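Local coordinates for ferritin like protein (Caulobacter vibrioides, PDB 3HL1) that is of unknown function but belongs to the ferritin-like family, whose helical bundles commonly hold metal ions, and so is probably a metal-binding protein, at residues I270-G275 and M297-G302; Q13-A18 and D149-G154. One frame throughout, in Å; residues are numbered along the deposited sequence.

Contact 1 of 2, residues I270-G275 and M297-G302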
loop_
_atom_site.group_PDB
_atom_site.type_symbol
_atom_site.label_atom_id
_atom_site.label_comp_id
_atom_site.label_asym_id
_atom_site.label_seq_id
_atom_site.Cartn_x
_atom_site.Cartn_y
_atom_site.Cartn_z
ATOM N N ILE A 270 -2.153 -14.120 -11.616
ATOM C CA ILE A 270 -0.712 -13.964 -11.605
ATOM C C ILE A 270 -0.204 -13.302 -12.893
ATOM O O ILE A 270 0.537 -12.346 -12.828
ATOM C CB ILE A 270 -0.037 -15.295 -11.363
ATOM C CG1 ILE A 270 -0.379 -15.833 -9.966
ATOM C CG2 ILE A 270 1.527 -15.201 -11.513
ATOM C CD1 ILE A 270 -0.099 -17.350 -9.781
ATOM N N ALA A 271 -0.645 -13.779 -14.052
ATOM C CA ALA A 271 -0.277 -13.207 -15.300
ATOM C C ALA A 271 -0.750 -11.743 -15.446
ATOM O O ALA A 271 0.031 -10.837 -15.807
ATOM C CB ALA A 271 -0.831 -14.058 -16.450
ATOM N N ASP A 272 -2.038 -11.504 -15.207
ATOM C CA ASP A 272 -2.593 -10.142 -15.371
ATOM C C ASP A 272 -1.939 -9.158 -14.378
ATOM O O ASP A 272 -1.628 -8.017 -14.731
ATOM C CB ASP A 272 -4.124 -10.120 -15.179
ATOM C CG ASP A 272 -4.889 -10.760 -16.320
ATOM O OD1 ASP A 272 -4.294 -10.992 -17.385
ATOM O OD2 ASP A 272 -6.103 -11.064 -16.126
ATOM N N PHE A 273 -1.676 -9.604 -13.168
ATOM C CA PHE A 273 -0.981 -8.779 -12.165
ATOM C C PHE A 273 0.440 -8.418 -12.633
ATOM O O PHE A 273 0.815 -7.266 -12.490
ATOM C CB PHE A 273 -0.996 -9.427 -10.802
ATOM C CG PHE A 273 -0.558 -8.514 -9.673
ATOM C CD1 PHE A 273 -1.290 -7.401 -9.329
ATOM C CD2 PHE A 273 0.629 -8.770 -8.987
ATOM C CE1 PHE A 273 -0.854 -6.594 -8.299
ATOM C CE2 PHE A 273 1.044 -7.944 -7.971
ATOM C CZ PHE A 273 0.323 -6.849 -7.687
ATOM N N ALA A 274 1.171 -9.390 -13.180
ATOM C CA ALA A 274 2.511 -9.180 -13.737
ATOM C C ALA A 274 2.451 -8.093 -14.830
ATOM O O ALA A 274 3.251 -7.167 -14.858
ATOM C CB ALA A 274 3.063 -10.451 -14.318
ATOM N N GLY A 275 1.494 -8.234 -15.723
ATOM C CA GLY A 275 1.292 -7.293 -16.785
ATOM C C GLY A 275 0.953 -5.927 -16.290
ATOM O O GLY A 275 1.399 -4.951 -16.836
HETATM N N MSE A 297 -6.702 -2.608 -15.483
HETATM C CA MSE A 297 -6.996 -2.509 -14.061
HETATM C C MSE A 297 -8.214 -3.245 -13.609
HETATM O O MSE A 297 -8.049 -4.178 -12.903
HETATM C CB MSE A 297 -7.128 -1.087 -13.639
HETATM C CG MSE A 297 -7.303 -0.920 -12.140
HETATM SE SE MSE A 297 -6.478 0.816 -11.782
HETATM C CE MSE A 297 -7.307 1.791 -13.298
ATOM N N ALA A 298 -9.429 -2.844 -14.034
ATOM C CA ALA A 298 -10.730 -3.387 -13.496
ATOM C C ALA A 298 -10.871 -4.863 -13.776
ATOM O O ALA A 298 -11.648 -5.587 -13.149
ATOM C CB ALA A 298 -11.939 -2.656 -14.119
ATOM N N LYS A 299 -10.132 -5.278 -14.769
ATOM C CA LYS A 299 -9.935 -6.654 -15.078
ATOM C C LYS A 299 -9.319 -7.425 -13.918
ATOM O O LYS A 299 -9.630 -8.564 -13.741
ATOM C CB LYS A 299 -9.007 -6.757 -16.282
ATOM C CG LYS A 299 -9.187 -8.031 -17.160
ATOM C CD LYS A 299 -7.863 -8.483 -17.852
ATOM C CE LYS A 299 -6.818 -7.346 -18.023
ATOM N NZ LYS A 299 -5.965 -7.121 -16.772
ATOM N N LEU A 300 -8.404 -6.818 -13.183
ATOM C CA LEU A 300 -7.746 -7.456 -12.036
ATOM C C LEU A 300 -8.784 -7.780 -10.997
ATOM O O LEU A 300 -8.801 -8.843 -10.403
ATOM C CB LEU A 300 -6.696 -6.523 -11.440
ATOM C CG LEU A 300 -5.308 -6.565 -12.111
ATOM C CD1 LEU A 300 -4.397 -5.573 -11.392
ATOM C CD2 LEU A 300 -4.760 -7.966 -12.010
ATOM N N GLY A 301 -9.722 -6.869 -10.806
ATOM C CA GLY A 301 -10.751 -7.109 -9.816
ATOM C C GLY A 301 -11.656 -8.270 -10.230
ATOM O O GLY A 301 -12.030 -9.123 -9.417
ATOM N N GLY A 302 -11.983 -8.323 -11.506
ATOM C CA GLY A 302 -12.687 -9.481 -12.029
ATOM C C GLY A 302 -11.922 -10.785 -11.857
ATOM O O GLY A 302 -12.504 -11.831 -11.506
HETATM O O HOH W 1 -2.878 -6.851 -16.962
#
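The forked end of L300 on helix 292-309 meets F273 and D272 on helix 261-283. Its CD2 methyl rests on the backbone of the facing helix, 3.7 Å from F273 N, and lies 3.9 Å from D272 CB. The other methyl, CD1, comes up at the edge of the F273 ring, near the ring plane, 4.2 Å from F273 CD1. A branched leucine suits this place because its two methyls can serve backbone and ring at once. With CG anti to the backbone N (chi1 -168°), F273 brings its ring to that methyl; this buried, apolar group suits L300 and Y316, the latter meeting it edge-to-face. The segments run nearly antiparallel, at 156° with axes 9.9 Å apart, and form a helical hairpin near the C terminus. On its more open side K299 crosses D272 at about a right angle, both charges suiting this partly exposed margin. Bent at chi3 and chi4, the lysine has NZ hydrogen-bonded to Q296 O, just before its segment. A water accepts from K299 NZ (3.1 Å) and donates to D272 O (2.8 Å), bridging the helices where the direct D272 OD2 to K299 NZ ion pair is long and doubtful.

Contact 2 of 2, residues Q13-A18 and D149-G154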
loop_
_atom_site.group_PDB
_atom_site.type_symbol
_atom_site.label_atom_id
_atom_site.label_comp_id
_atom_site.label_asym_id
_atom_site.label_seq_id
_atom_site.Cartn_x
_atom_site.Cartn_y
_atom_site.Cartn_z
ATOM N N GLN A 13 16.583 4.433 -1.564
ATOM C CA GLN A 13 16.196 3.170 -0.964
ATOM C C GLN A 13 14.917 3.300 -0.133
ATOM O O GLN A 13 14.047 2.437 -0.179
ATOM C CB GLN A 13 17.318 2.657 -0.079
ATOM C CG GLN A 13 18.388 2.004 -0.845
ATOM C CD GLN A 13 19.421 1.309 0.048
ATOM O OE1 GLN A 13 20.359 1.916 0.534
ATOM N NE2 GLN A 13 19.249 0.038 0.213
ATOM N N HIS A 14 14.778 4.420 0.574
ATOM C CA HIS A 14 13.557 4.657 1.355
ATOM C C HIS A 14 12.328 4.952 0.479
ATOM O O HIS A 14 11.227 4.588 0.845
ATOM C CB HIS A 14 13.750 5.717 2.407
ATOM C CG HIS A 14 14.507 5.246 3.619
ATOM N ND1 HIS A 14 15.872 5.074 3.621
ATOM C CD2 HIS A 14 14.086 4.857 4.848
ATOM C CE1 HIS A 14 16.267 4.630 4.808
ATOM N NE2 HIS A 14 15.198 4.465 5.565
ATOM N N PHE A 15 12.489 5.674 -0.627
ATOM C CA PHE A 15 11.417 5.817 -1.588
ATOM C C PHE A 15 10.912 4.445 -2.079
ATOM O O PHE A 15 9.671 4.187 -2.149
ATOM C CB PHE A 15 11.843 6.642 -2.815
ATOM C CG PHE A 15 12.031 8.116 -2.560
ATOM C CD1 PHE A 15 11.118 8.855 -1.763
ATOM C CD2 PHE A 15 13.046 8.783 -3.152
ATOM C CE1 PHE A 15 11.271 10.224 -1.577
ATOM C CE2 PHE A 15 13.213 10.148 -2.975
ATOM C CZ PHE A 15 12.327 10.873 -2.171
ATOM N N GLN A 16 11.845 3.608 -2.481
ATOM C CA GLN A 16 11.527 2.238 -2.947
ATOM C C GLN A 16 10.841 1.440 -1.863
ATOM O O GLN A 16 9.862 0.745 -2.148
ATOM C CB GLN A 16 12.766 1.482 -3.390
ATOM C CG GLN A 16 12.467 0.130 -4.074
ATOM C CD GLN A 16 11.607 0.304 -5.271
ATOM O OE1 GLN A 16 11.925 1.107 -6.148
ATOM N NE2 GLN A 16 10.499 -0.393 -5.308
ATOM N N GLY A 17 11.290 1.606 -0.615
ATOM C CA GLY A 17 10.681 0.927 0.489
ATOM C C GLY A 17 9.254 1.355 0.751
ATOM O O GLY A 17 8.395 0.504 1.057
ATOM N N ALA A 18 9.006 2.645 0.640
ATOM C CA ALA A 18 7.678 3.207 0.857
ATOM C C ALA A 18 6.767 2.702 -0.227
ATOM O O ALA A 18 5.652 2.278 0.058
ATOM C CB ALA A 18 7.718 4.762 0.926
ATOM N N ASP A 149 7.778 9.999 8.617
ATOM C CA ASP A 149 8.565 10.958 9.363
ATOM C C ASP A 149 10.054 10.993 8.992
ATOM O O ASP A 149 10.656 12.083 8.864
ATOM C CB ASP A 149 8.525 10.608 10.849
ATOM C CG ASP A 149 7.318 11.141 11.558
ATOM O OD1 ASP A 149 6.487 11.858 10.972
ATOM O OD2 ASP A 149 7.237 10.837 12.756
ATOM N N ALA A 150 10.667 9.805 8.950
ATOM C CA ALA A 150 12.072 9.641 8.521
ATOM C C ALA A 150 12.227 10.141 7.091
ATOM O O ALA A 150 13.155 10.890 6.762
ATOM C CB ALA A 150 12.486 8.194 8.621
ATOM N N LEU A 151 11.326 9.728 6.214
ATOM C CA LEU A 151 11.404 10.181 4.824
ATOM C C LEU A 151 11.409 11.726 4.683
ATOM O O LEU A 151 12.198 12.286 3.966
ATOM C CB LEU A 151 10.260 9.577 4.032
ATOM C CG LEU A 151 10.489 9.593 2.525
ATOM C CD1 LEU A 151 11.502 8.531 2.097
ATOM C CD2 LEU A 151 9.126 9.420 1.782
ATOM N N ARG A 152 10.550 12.420 5.416
ATOM C CA ARG A 152 10.581 13.909 5.430
ATOM C C ARG A 152 11.956 14.519 5.798
ATOM O O ARG A 152 12.366 15.527 5.231
ATOM C CB ARG A 152 9.571 14.470 6.433
ATOM C CG ARG A 152 8.149 14.267 6.077
ATOM C CD ARG A 152 7.277 14.971 7.145
ATOM N NE ARG A 152 5.861 14.764 6.875
ATOM C CZ ARG A 152 5.091 13.879 7.500
ATOM N NH1 ARG A 152 5.583 13.057 8.415
ATOM N NH2 ARG A 152 3.813 13.782 7.174
ATOM N N VAL A 153 12.689 13.878 6.683
ATOM C CA VAL A 153 14.028 14.346 7.062
ATOM C C VAL A 153 15.013 14.230 5.912
ATOM O O VAL A 153 15.709 15.212 5.586
ATOM C CB VAL A 153 14.554 13.638 8.361
ATOM C CG1 VAL A 153 16.027 14.007 8.679
ATOM C CG2 VAL A 153 13.657 14.007 9.526
ATOM N N GLY A 154 15.070 13.059 5.269
ATOM C CA GLY A 154 15.918 12.910 4.088
ATOM C C GLY A 154 15.543 13.870 2.980
ATOM O O GLY A 154 16.417 14.468 2.354
#
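H14 and L151 stand closest across the two helices, their CA atoms 6.9 Å apart. The CA-CB bond of H14 is directed at the helix of L151, and it is the CB methylene, not the imidazole, that meets the leucine: H14 CB lies 3.6 Å from L151 CD1. The ring has other work. With CG beside the backbone N (chi1 -77°), ND1 is held by R10 O, one turn back on the same helix, while NE2 reaches V138 O in another part of the chain. Two carbonyl acceptors would suit a ring protonated on both nitrogens and so probably favour the cationic form. A histidine suits this buried place because both ring nitrogens find partners while an apolar CB is left for the leucine. Next along the segment, CD1 and CE1 of F15 meet both methyls of L151 obliquely, the two side chains crossing at about a right angle. F15 CD1 is 3.9 Å from L151 CD1, and F15 CE1 is 4.1 Å from L151 CD2. A chi1 of -161° sends the L151 side chain across to helix 8-35, where CD1 meets H14 and F15 together while CD2 stays by the ring. One turn beyond H14, A18 also faces helix 144-157, where its small methyl packs with F147 and Y148. Both segments belong to the ferritin-like region of this all-alpha protein. F15 also touches I64 and A65, so helix 8-35 packs against helix 42-67 as well as helix 144-157, while R152 on the latter joins helix 188-207 through a salt bridge to D200.

How the contacts relate
Contact 2 is the more buried of the two, all of its touching residues being enclosed, whereas contact 1 is only partly buried and carries a charged, watered margin. They lie on opposite sides of the chain's centre, their own centres about 29 Å apart, and share no helix. In each a leucine fork meets a phenylalanine, but only contact 1 adds a lysine, an aspartate and a bridging water between its segments. In contact 2 the polar histidine ring finds its partners beyond the two segments. Sequence span differs as well: contact 1 pairs helices close in sequence, while contact 2 joins segments about 130 residues apart.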